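Local coordinates for 2L protein (Yaba-like disease virus, PDB 3IT8), which probably binds and neutralises host tumour necrosis factor, using a fold related to that of MHC class I molecules, at residues Tyr5-Thr10 with Asn67-Leu72; Val20-Tyr25 with Val30-Tyr35; Trp237-Asn242 with Leu265-Arg270. All coordinates share one frame; numbering follows the deposited sequence.

Interaction 1: Tyr5-Thr10 with Asn67-Leu72; sequences YNYTVT and NFWYSL. With NAG (2-acetamido-2-deoxy-beta-D-glucopyranose), chain M.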
loop_
_atom_site.group_PDB
_atom_site.type_symbol
_atom_site.label_atom_id
_atom_site.label_comp_id
_atom_site.label_asym_id
_atom_site.label_seq_id
_atom_site.Cartn_x
_atom_site.Cartn_y
_atom_site.Cartn_z
ATOM N N TYR D 5 -37.702 10.177 0.922
ATOM C CA TYR D 5 -38.129 11.495 0.447
ATOM C C TYR D 5 -39.254 11.287 -0.574
ATOM O O TYR D 5 -39.116 10.495 -1.512
ATOM C CB TYR D 5 -36.966 12.224 -0.215
ATOM C CG TYR D 5 -35.954 12.803 0.748
ATOM C CD1 TYR D 5 -36.029 12.544 2.116
ATOM C CD2 TYR D 5 -34.906 13.602 0.293
ATOM C CE1 TYR D 5 -35.081 13.064 3.012
ATOM C CE2 TYR D 5 -33.949 14.122 1.177
ATOM C CZ TYR D 5 -34.044 13.846 2.530
ATOM O OH TYR D 5 -33.097 14.338 3.394
ATOM N N ASN D 6 -40.366 11.986 -0.400
ATOM C CA ASN D 6 -41.516 11.840 -1.292
ATOM C C ASN D 6 -41.975 13.211 -1.768
ATOM O O ASN D 6 -42.407 14.032 -0.969
ATOM C CB ASN D 6 -42.657 11.120 -0.533
ATOM C CG ASN D 6 -43.911 10.886 -1.378
ATOM O OD1 ASN D 6 -44.003 11.309 -2.535
ATOM N ND2 ASN D 6 -44.881 10.206 -0.762
ATOM N N TYR D 7 -41.848 13.468 -3.061
ATOM C CA TYR D 7 -42.307 14.725 -3.630
ATOM C C TYR D 7 -43.539 14.388 -4.464
ATOM O O TYR D 7 -43.487 13.482 -5.298
ATOM C CB TYR D 7 -41.269 15.346 -4.563
ATOM C CG TYR D 7 -39.973 15.752 -3.922
ATOM C CD1 TYR D 7 -38.959 14.823 -3.712
ATOM C CD2 TYR D 7 -39.724 17.082 -3.596
ATOM C CE1 TYR D 7 -37.722 15.210 -3.204
ATOM C CE2 TYR D 7 -38.498 17.478 -3.084
ATOM C CZ TYR D 7 -37.493 16.532 -2.895
ATOM O OH TYR D 7 -36.246 16.903 -2.431
ATOM N N THR D 8 -44.636 15.114 -4.266
ATOM C CA THR D 8 -45.828 14.826 -5.041
ATOM C C THR D 8 -46.632 16.031 -5.516
ATOM O O THR D 8 -47.012 16.880 -4.710
ATOM C CB THR D 8 -46.774 13.923 -4.242
ATOM O OG1 THR D 8 -46.054 12.781 -3.760
ATOM C CG2 THR D 8 -47.927 13.456 -5.119
ATOM N N VAL D 9 -46.879 16.121 -6.823
ATOM C CA VAL D 9 -47.732 17.188 -7.334
ATOM C C VAL D 9 -49.025 16.495 -7.824
ATOM O O VAL D 9 -48.983 15.416 -8.434
ATOM C CB VAL D 9 -47.076 17.989 -8.477
ATOM C CG1 VAL D 9 -45.701 18.421 -8.060
ATOM C CG2 VAL D 9 -47.028 17.172 -9.729
ATOM N N THR D 10 -50.169 17.104 -7.533
ATOM C CA THR D 10 -51.455 16.543 -7.929
ATOM C C THR D 10 -52.303 17.554 -8.679
ATOM O O THR D 10 -52.206 18.755 -8.422
ATOM C CB THR D 10 -52.235 16.107 -6.706
ATOM O OG1 THR D 10 -51.328 15.597 -5.728
ATOM C CG2 THR D 10 -53.206 15.015 -7.070
ATOM N N ASN D 67 -38.948 24.057 -4.396
ATOM C CA ASN D 67 -39.416 24.889 -5.490
ATOM C C ASN D 67 -38.942 24.300 -6.803
ATOM O O ASN D 67 -39.714 24.229 -7.756
ATOM C CB ASN D 67 -38.908 26.323 -5.343
ATOM C CG ASN D 67 -39.314 26.948 -4.026
ATOM O OD1 ASN D 67 -40.381 26.664 -3.502
ATOM N ND2 ASN D 67 -38.469 27.813 -3.490
ATOM N N PHE D 68 -37.684 23.859 -6.854
ATOM C CA PHE D 68 -37.147 23.274 -8.082
ATOM C C PHE D 68 -37.976 22.079 -8.532
ATOM O O PHE D 68 -38.459 22.036 -9.664
ATOM C CB PHE D 68 -35.708 22.828 -7.891
ATOM C CG PHE D 68 -35.206 21.944 -8.994
ATOM C CD1 PHE D 68 -34.692 22.492 -10.160
ATOM C CD2 PHE D 68 -35.279 20.547 -8.877
ATOM C CE1 PHE D 68 -34.255 21.681 -11.202
ATOM C CE2 PHE D 68 -34.846 19.721 -9.916
ATOM C CZ PHE D 68 -34.330 20.295 -11.086
ATOM N N TRP D 69 -38.142 21.109 -7.641
ATOM C CA TRP D 69 -38.899 19.914 -7.968
ATOM C C TRP D 69 -40.374 20.175 -8.250
ATOM O O TRP D 69 -40.933 19.677 -9.231
ATOM C CB TRP D 69 -38.752 18.881 -6.849
ATOM C CG TRP D 69 -37.391 18.250 -6.816
ATOM C CD1 TRP D 69 -36.461 18.336 -5.813
ATOM C CD2 TRP D 69 -36.784 17.469 -7.858
ATOM N NE1 TRP D 69 -35.317 17.663 -6.167
ATOM C CE2 TRP D 69 -35.485 17.119 -7.416
ATOM C CE3 TRP D 69 -37.213 17.031 -9.127
ATOM C CZ2 TRP D 69 -34.605 16.346 -8.201
ATOM C CZ3 TRP D 69 -36.339 16.265 -9.904
ATOM C CH2 TRP D 69 -35.050 15.932 -9.434
ATOM N N TYR D 70 -41.021 20.952 -7.398
ATOM C CA TYR D 70 -42.428 21.240 -7.619
ATOM C C TYR D 70 -42.637 21.731 -9.046
ATOM O O TYR D 70 -43.459 21.210 -9.797
ATOM C CB TYR D 70 -42.920 22.313 -6.656
ATOM C CG TYR D 70 -44.298 22.784 -7.017
ATOM C CD1 TYR D 70 -45.419 22.019 -6.697
ATOM C CD2 TYR D 70 -44.481 23.952 -7.756
ATOM C CE1 TYR D 70 -46.688 22.400 -7.103
ATOM C CE2 TYR D 70 -45.736 24.346 -8.176
ATOM C CZ TYR D 70 -46.842 23.560 -7.846
ATOM O OH TYR D 70 -48.107 23.910 -8.265
ATOM N N SER D 71 -41.879 22.751 -9.410
ATOM C CA SER D 71 -41.985 23.332 -10.729
ATOM C C SER D 71 -41.697 22.341 -11.862
ATOM O O SER D 71 -42.480 22.218 -12.799
ATOM C CB SER D 71 -41.045 24.526 -10.826
ATOM O OG SER D 71 -41.018 25.004 -12.152
ATOM N N LEU D 72 -40.578 21.634 -11.771
ATOM C CA LEU D 72 -40.202 20.695 -12.806
ATOM C C LEU D 72 -41.156 19.523 -12.872
ATOM O O LEU D 72 -41.367 18.961 -13.931
ATOM C CB LEU D 72 -38.774 20.201 -12.577
ATOM C CG LEU D 72 -38.273 19.219 -13.631
ATOM C CD1 LEU D 72 -38.438 19.790 -15.033
ATOM C CD2 LEU D 72 -36.830 18.901 -13.334
HETATM C C1 NAG M . -46.220 10.090 -1.320
HETATM C C2 NAG M . -46.760 8.682 -1.064
HETATM C C3 NAG M . -48.185 8.558 -1.644
HETATM C C4 NAG M . -49.092 9.633 -1.027
HETATM C C5 NAG M . -48.445 10.998 -1.319
HETATM C C6 NAG M . -49.234 12.172 -0.766
HETATM C C7 NAG M . -45.005 7.030 -0.918
HETATM C C8 NAG M . -44.405 5.775 -1.517
HETATM N N2 NAG M . -45.870 7.710 -1.669
HETATM O O3 NAG M . -48.719 7.268 -1.384
HETATM O O4 NAG M . -50.423 9.557 -1.565
HETATM O O5 NAG M . -47.110 11.053 -0.743
HETATM O O6 NAG M . -49.028 12.326 0.631
HETATM O O7 NAG M . -44.684 7.376 0.214
HETATM O O HOH W 1 -33.797 17.455 -3.844
#

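Interaction 2: Val20-Tyr25 with Val30-Tyr35; sequences VFYDHY and VTKISY. With NAG (2-acetamido-2-deoxy-beta-D-glucopyranose), chain M.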
loop_
_atom_site.group_PDB
_atom_site.type_symbol
_atom_site.label_atom_id
_atom_site.label_comp_id
_atom_site.label_asym_id
_atom_site.label_seq_id
_atom_site.Cartn_x
_atom_site.Cartn_y
_atom_site.Cartn_z
ATOM N N VAL D 20 -46.627 18.591 -2.415
ATOM C CA VAL D 20 -46.242 18.258 -1.055
ATOM C C VAL D 20 -44.955 17.488 -1.081
ATOM O O VAL D 20 -44.590 16.854 -2.080
ATOM C CB VAL D 20 -47.253 17.358 -0.327
ATOM C CG1 VAL D 20 -48.358 18.194 0.255
ATOM C CG2 VAL D 20 -47.800 16.315 -1.284
ATOM N N PHE D 21 -44.274 17.544 0.049
ATOM C CA PHE D 21 -43.028 16.842 0.227
ATOM C C PHE D 21 -42.993 16.267 1.633
ATOM O O PHE D 21 -43.364 16.932 2.596
ATOM C CB PHE D 21 -41.851 17.780 0.058
ATOM C CG PHE D 21 -40.572 17.181 0.520
ATOM C CD1 PHE D 21 -39.911 16.242 -0.267
ATOM C CD2 PHE D 21 -40.063 17.490 1.783
ATOM C CE1 PHE D 21 -38.764 15.614 0.199
ATOM C CE2 PHE D 21 -38.920 16.872 2.258
ATOM C CZ PHE D 21 -38.267 15.929 1.468
ATOM N N TYR D 22 -42.547 15.023 1.749
ATOM C CA TYR D 22 -42.446 14.387 3.052
ATOM C C TYR D 22 -41.065 13.799 3.228
ATOM O O TYR D 22 -40.517 13.191 2.316
ATOM C CB TYR D 22 -43.479 13.263 3.220
ATOM C CG TYR D 22 -44.917 13.720 3.271
ATOM C CD1 TYR D 22 -45.762 13.543 2.173
ATOM C CD2 TYR D 22 -45.435 14.340 4.411
ATOM C CE1 TYR D 22 -47.087 13.967 2.209
ATOM C CE2 TYR D 22 -46.760 14.773 4.455
ATOM C CZ TYR D 22 -47.581 14.580 3.352
ATOM O OH TYR D 22 -48.903 14.970 3.394
ATOM N N ASP D 23 -40.506 14.002 4.414
ATOM C CA ASP D 23 -39.201 13.468 4.787
ATOM C C ASP D 23 -39.478 12.493 5.941
ATOM O O ASP D 23 -39.902 12.903 7.023
ATOM C CB ASP D 23 -38.298 14.595 5.273
ATOM C CG ASP D 23 -36.890 14.124 5.572
ATOM O OD1 ASP D 23 -36.722 12.961 5.978
ATOM O OD2 ASP D 23 -35.941 14.920 5.422
ATOM N N HIS D 24 -39.255 11.206 5.715
ATOM C CA HIS D 24 -39.497 10.202 6.752
ATOM C C HIS D 24 -38.256 9.411 7.142
ATOM O O HIS D 24 -37.579 8.824 6.285
ATOM C CB HIS D 24 -40.556 9.202 6.295
ATOM C CG HIS D 24 -41.948 9.737 6.308
ATOM N ND1 HIS D 24 -42.655 9.936 7.471
ATOM C CD2 HIS D 24 -42.782 10.073 5.297
ATOM C CE1 HIS D 24 -43.867 10.369 7.179
ATOM N NE2 HIS D 24 -43.970 10.460 5.866
ATOM N N TYR D 25 -37.946 9.408 8.434
ATOM C CA TYR D 25 -36.829 8.616 8.964
ATOM C C TYR D 25 -37.553 7.438 9.623
ATOM O O TYR D 25 -38.258 7.627 10.614
ATOM C CB TYR D 25 -36.054 9.385 10.014
ATOM C CG TYR D 25 -34.975 8.544 10.612
ATOM C CD1 TYR D 25 -33.869 8.157 9.856
ATOM C CD2 TYR D 25 -35.081 8.067 11.914
ATOM C CE1 TYR D 25 -32.895 7.311 10.380
ATOM C CE2 TYR D 25 -34.110 7.219 12.450
ATOM C CZ TYR D 25 -33.023 6.847 11.676
ATOM O OH TYR D 25 -32.070 6.006 12.197
ATOM N N VAL D 30 -40.320 13.734 9.528
ATOM C CA VAL D 30 -39.299 14.692 9.904
ATOM C C VAL D 30 -39.603 16.083 9.352
ATOM O O VAL D 30 -39.382 17.088 10.028
ATOM C CB VAL D 30 -37.931 14.262 9.379
ATOM C CG1 VAL D 30 -36.883 15.297 9.744
ATOM C CG2 VAL D 30 -37.568 12.922 9.946
ATOM N N THR D 31 -40.105 16.136 8.120
ATOM C CA THR D 31 -40.424 17.401 7.482
ATOM C C THR D 31 -41.570 17.289 6.509
ATOM O O THR D 31 -41.668 16.307 5.777
ATOM C CB THR D 31 -39.237 17.922 6.687
ATOM O OG1 THR D 31 -38.192 18.278 7.583
ATOM C CG2 THR D 31 -39.614 19.127 5.880
ATOM N N LYS D 32 -42.440 18.293 6.514
ATOM C CA LYS D 32 -43.533 18.342 5.561
ATOM C C LYS D 32 -43.471 19.707 4.926
ATOM O O LYS D 32 -43.299 20.716 5.618
ATOM C CB LYS D 32 -44.896 18.176 6.212
ATOM C CG LYS D 32 -46.014 18.299 5.190
ATOM C CD LYS D 32 -47.390 18.210 5.811
ATOM C CE LYS D 32 -48.460 18.390 4.760
ATOM N NZ LYS D 32 -49.819 18.420 5.365
ATOM N N ILE D 33 -43.586 19.736 3.607
ATOM C CA ILE D 33 -43.564 20.982 2.865
ATOM C C ILE D 33 -44.678 20.952 1.834
ATOM O O ILE D 33 -44.937 19.916 1.217
ATOM C CB ILE D 33 -42.213 21.180 2.154
ATOM C CG1 ILE D 33 -41.115 21.431 3.194
ATOM C CG2 ILE D 33 -42.312 22.346 1.147
ATOM C CD1 ILE D 33 -39.711 21.442 2.598
ATOM N N SER D 34 -45.363 22.075 1.664
ATOM C CA SER D 34 -46.435 22.146 0.680
ATOM C C SER D 34 -46.351 23.454 -0.092
ATOM O O SER D 34 -45.851 24.460 0.415
ATOM C CB SER D 34 -47.789 21.992 1.356
ATOM O OG SER D 34 -47.859 22.817 2.490
ATOM N N TYR D 35 -46.819 23.417 -1.333
ATOM C CA TYR D 35 -46.778 24.568 -2.206
ATOM C C TYR D 35 -47.855 25.572 -1.844
ATOM O O TYR D 35 -49.032 25.240 -1.863
ATOM C CB TYR D 35 -46.963 24.120 -3.646
ATOM C CG TYR D 35 -46.793 25.235 -4.628
ATOM C CD1 TYR D 35 -45.540 25.781 -4.871
ATOM C CD2 TYR D 35 -47.890 25.754 -5.318
ATOM C CE1 TYR D 35 -45.378 26.820 -5.785
ATOM C CE2 TYR D 35 -47.739 26.795 -6.239
ATOM C CZ TYR D 35 -46.481 27.321 -6.467
ATOM O OH TYR D 35 -46.323 28.340 -7.379
HETATM C C1 NAG M . -46.220 10.090 -1.320
HETATM C C2 NAG M . -46.760 8.682 -1.064
HETATM C C3 NAG M . -48.185 8.558 -1.644
HETATM C C4 NAG M . -49.092 9.633 -1.027
HETATM C C5 NAG M . -48.445 10.998 -1.319
HETATM C C6 NAG M . -49.234 12.172 -0.766
HETATM C C7 NAG M . -45.005 7.030 -0.918
HETATM C C8 NAG M . -44.405 5.775 -1.517
HETATM N N2 NAG M . -45.870 7.710 -1.669
HETATM O O3 NAG M . -48.719 7.268 -1.384
HETATM O O4 NAG M . -50.423 9.557 -1.565
HETATM O O5 NAG M . -47.110 11.053 -0.743
HETATM O O6 NAG M . -49.028 12.326 0.631
HETATM O O7 NAG M . -44.684 7.376 0.214
#

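Interaction 3: Trp237-Asn242 with Leu265-Arg270; sequences WGRKSN and LTDLVR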
loop_
_atom_site.group_PDB
_atom_site.type_symbol
_atom_site.label_atom_id
_atom_site.label_comp_id
_atom_site.label_asym_id
_atom_site.label_seq_id
_atom_site.Cartn_x
_atom_site.Cartn_y
_atom_site.Cartn_z
ATOM N N TRP D 237 -33.731 -17.151 -5.491
ATOM C CA TRP D 237 -35.183 -17.210 -5.710
ATOM C C TRP D 237 -35.824 -15.822 -5.668
ATOM O O TRP D 237 -36.543 -15.508 -4.719
ATOM C CB TRP D 237 -35.847 -18.066 -4.621
ATOM C CG TRP D 237 -36.106 -19.493 -4.978
ATOM C CD1 TRP D 237 -36.552 -20.473 -4.137
ATOM C CD2 TRP D 237 -35.975 -20.103 -6.272
ATOM N NE1 TRP D 237 -36.706 -21.653 -4.821
ATOM C CE2 TRP D 237 -36.360 -21.456 -6.133
ATOM C CE3 TRP D 237 -35.571 -19.639 -7.536
ATOM C CZ2 TRP D 237 -36.353 -22.352 -7.214
ATOM C CZ3 TRP D 237 -35.565 -20.529 -8.608
ATOM C CH2 TRP D 237 -35.954 -21.871 -8.438
ATOM N N GLY D 238 -35.574 -14.997 -6.680
ATOM C CA GLY D 238 -36.147 -13.661 -6.691
ATOM C C GLY D 238 -37.667 -13.632 -6.733
ATOM O O GLY D 238 -38.295 -14.590 -7.184
ATOM N N ARG D 239 -38.257 -12.540 -6.244
ATOM C CA ARG D 239 -39.711 -12.373 -6.242
ATOM C C ARG D 239 -40.052 -11.647 -7.541
ATOM O O ARG D 239 -39.156 -11.181 -8.239
ATOM C CB ARG D 239 -40.149 -11.542 -5.027
ATOM C CG ARG D 239 -39.764 -12.152 -3.673
ATOM C CD ARG D 239 -40.901 -12.964 -3.022
ATOM N NE ARG D 239 -41.738 -12.161 -2.119
ATOM C CZ ARG D 239 -42.668 -11.286 -2.509
ATOM N NH1 ARG D 239 -42.909 -11.084 -3.800
ATOM N NH2 ARG D 239 -43.355 -10.601 -1.601
ATOM N N LYS D 240 -41.333 -11.562 -7.883
ATOM C CA LYS D 240 -41.726 -10.876 -9.115
ATOM C C LYS D 240 -42.488 -9.590 -8.806
ATOM O O LYS D 240 -43.583 -9.629 -8.244
ATOM C CB LYS D 240 -42.594 -11.786 -9.990
ATOM C CG LYS D 240 -43.026 -11.139 -11.292
ATOM C CD LYS D 240 -44.079 -11.959 -12.012
ATOM C CE LYS D 240 -44.615 -11.205 -13.227
ATOM N NZ LYS D 240 -45.773 -11.896 -13.867
ATOM N N SER D 241 -41.904 -8.453 -9.177
ATOM C CA SER D 241 -42.522 -7.152 -8.931
ATOM C C SER D 241 -41.848 -6.099 -9.788
ATOM O O SER D 241 -40.715 -6.288 -10.202
ATOM C CB SER D 241 -42.391 -6.771 -7.450
ATOM O OG SER D 241 -42.923 -5.484 -7.198
ATOM N N ASN D 242 -42.543 -5.002 -10.068
ATOM C CA ASN D 242 -41.950 -3.933 -10.864
ATOM C C ASN D 242 -40.956 -3.166 -10.008
ATOM O O ASN D 242 -40.104 -2.437 -10.513
ATOM C CB ASN D 242 -43.021 -2.984 -11.374
ATOM C CG ASN D 242 -43.867 -3.604 -12.437
ATOM O OD1 ASN D 242 -43.345 -4.178 -13.390
ATOM N ND2 ASN D 242 -45.185 -3.492 -12.293
ATOM N N LEU D 265 -44.731 -8.990 9.947
ATOM C CA LEU D 265 -44.675 -9.332 8.535
ATOM C C LEU D 265 -44.959 -10.804 8.256
ATOM O O LEU D 265 -44.677 -11.680 9.086
ATOM C CB LEU D 265 -43.289 -8.989 8.004
ATOM C CG LEU D 265 -42.804 -9.826 6.823
ATOM C CD1 LEU D 265 -43.469 -9.340 5.548
ATOM C CD2 LEU D 265 -41.302 -9.729 6.715
ATOM N N THR D 266 -45.504 -11.066 7.074
ATOM C CA THR D 266 -45.805 -12.426 6.649
ATOM C C THR D 266 -45.401 -12.589 5.203
ATOM O O THR D 266 -45.998 -11.970 4.339
ATOM C CB THR D 266 -47.302 -12.736 6.762
ATOM O OG1 THR D 266 -47.655 -12.853 8.141
ATOM C CG2 THR D 266 -47.637 -14.032 6.050
ATOM N N ASP D 267 -44.395 -13.416 4.933
ATOM C CA ASP D 267 -43.948 -13.620 3.561
ATOM C C ASP D 267 -44.187 -15.053 3.115
ATOM O O ASP D 267 -43.711 -15.993 3.743
ATOM C CB ASP D 267 -42.469 -13.269 3.423
ATOM C CG ASP D 267 -42.043 -13.146 1.978
ATOM O OD1 ASP D 267 -42.730 -12.431 1.220
ATOM O OD2 ASP D 267 -41.027 -13.752 1.590
ATOM N N LEU D 268 -44.921 -15.210 2.020
ATOM C CA LEU D 268 -45.257 -16.531 1.496
ATOM C C LEU D 268 -44.444 -16.896 0.250
ATOM O O LEU D 268 -43.994 -16.018 -0.478
ATOM C CB LEU D 268 -46.751 -16.577 1.166
ATOM C CG LEU D 268 -47.419 -17.949 1.104
ATOM C CD1 LEU D 268 -47.394 -18.566 2.496
ATOM C CD2 LEU D 268 -48.845 -17.816 0.606
ATOM N N VAL D 269 -44.261 -18.192 0.006
ATOM C CA VAL D 269 -43.498 -18.650 -1.152
ATOM C C VAL D 269 -44.060 -19.934 -1.745
ATOM O O VAL D 269 -44.388 -20.880 -1.022
ATOM C CB VAL D 269 -42.018 -18.885 -0.787
ATOM C CG1 VAL D 269 -41.287 -19.568 -1.930
ATOM C CG2 VAL D 269 -41.360 -17.568 -0.495
ATOM N N ARG D 270 -44.158 -19.959 -3.070
ATOM C CA ARG D 270 -44.679 -21.111 -3.802
ATOM C C ARG D 270 -43.574 -22.150 -3.985
ATOM O O ARG D 270 -42.737 -22.018 -4.874
ATOM C CB ARG D 270 -45.185 -20.651 -5.170
ATOM C CG ARG D 270 -46.608 -21.051 -5.495
ATOM C CD ARG D 270 -46.701 -22.495 -5.931
ATOM N NE ARG D 270 -48.044 -22.811 -6.411
ATOM C CZ ARG D 270 -48.386 -23.960 -6.987
ATOM N NH1 ARG D 270 -47.480 -24.914 -7.161
ATOM N NH2 ARG D 270 -49.634 -24.151 -7.398
#

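Interaction 1: Tyr5-Thr10 with Asn67-Leu72
Tyr7 and Trp69 make the aromatic part of this contact. The indole brings an edge of its five-membered ring to one face of the phenol, with centroids 4.5 Å apart and planes at 50°, and CD1 of Trp69 comes to 3.5 Å from CE2 of Tyr7. CG of Tyr7 is anti to the carbonyl carbon (chi1 -64°), which carries the ring toward helix 61-82. The second apolar touch is smaller: Val9 CG1 meets Tyr70 CD1 at 3.9 Å. The pairs join strand 2-10 to helix 61-82, part of the MHC class I-like platform in which two helices lie on an eight-stranded antiparallel sheet. Tyr7 and Val9 point to the helix, and Thr8 points away from it. Polar contact is indirect, through a single water. It donates to Tyr7 OH at 2.9 Å and accepts from Trp69 NE1 at 2.8 Å, lying at the indole edge in the ring plane. Tyr7 OH is also hydrogen-bonded to Tyr64 O, so a buried hydroxyl has two partners, and Tyr70 OH is satisfied by Tyr17 O. On the strand, the covalent bond from Asn6 ND2 to C1 of the N-acetylglucosamine measures 1.5 Å.

Interaction 2: Val20-Tyr25 with Val30-Tyr35
Val30 and Thr31 share one partner, Asp23, which makes a classic beta bulge in the hairpin of strands 18-25 and 28-36, within the antiparallel sheet of the MHC class I-like platform. The strand axes run antiparallel at 172°. Val30 N gives its hydrogen to Asp23 O at 2.7 Å, whereas the bond from Thr31 N to the same oxygen is long and weak at 3.4 Å. CG2 of Val30 also packs on CB of Tyr25. Thr31 O returns a bond from Asp23 N at 2.9 Å, and the two CB atoms sit side by side on the face that looks to the helices; there Asp23 OD2 accepts from the hydroxyls of Tyr170 and Tyr64. Lys32 turns to the other face and pairs with Tyr22. Its fully extended chain, with CG anti to the backbone N (chi1 177°), runs alongside the phenol in the same direction, and its CG and CD each lie 3.7 Å from CE2 of Tyr22. The Tyr22 ring also borders the Asn6-linked sugar, O6 approaching near CE1. Ile33 exchanges backbone bonds with Phe21: N to Phe21 O at 3.0 Å, and O from Phe21 N. Their side chains cross at an angle beneath helix 61-82, where Ile33 touches Tyr64 and Phe66. Ser34 closes the register opposite Val20; its OG is hydrogen-bonded to Asn45 ND2, and its CB lies 4.0 Å from Val20 CG1.

Interaction 3: Trp237-Asn242 with Leu265-Arg270
Arg239 and Asp267 meet as two nearly coplanar flat groups, the guanidinium and carboxylate planes being only 17° apart. The two side chains run antiparallel alongside one another, and Asp267 OD1 approaches the guanidinium from its rim, close to the plane. There OD1 receives two hydrogen bonds, both weak: one from Arg239 NH2 at 3.4 Å and one from Arg239 NE at 3.5 Å. OD1 is shared by both donors; at 146° each, neither bond is straight. Arg239 gets there by bending: turned at chi2 (-97°) and again at chi3, the chain folds until its tip turns to the strand, although the CB bond does not aim at it. The CB of Asp267 is directed toward the loop, and its other oxygen, OD2, accepts a hydrogen bond from Trp216 NE1 of strand 213-218. The pair thus joins the long loop after that strand to strand 263-271 of the Ig-like domain. Long bonds to one oxygen make this a weakly hydrogen-bonded salt bridge between a surface arginine and a buried aspartate, while a nearby positive charge together with the indole N-H would probably favour a negatively charged carboxylate on Asp267.

Interactions 1 and 2 belong to one MHC-like platform, their centres 11 Å apart. Strands 2-10 and 18-25 are neighbours in its eight-stranded sheet and appear to bond directly, Thr8 N lying 2.8 Å from Val20 O, so the hairpin of interaction 2 extends the sheet beside strand 2-10, which helix 61-82 packs against. Along the chain, interaction 2 is nested inside the loop that interaction 1 closes, and both reach the sugar on Asn6. Interaction 3 follows later, in the Ig-like domain on the opposite side of the chain's centre. It touches neither of the others (nearest atoms about 16 and 17 Å away), so the platform and the Ig-like domain are held by separate contacts.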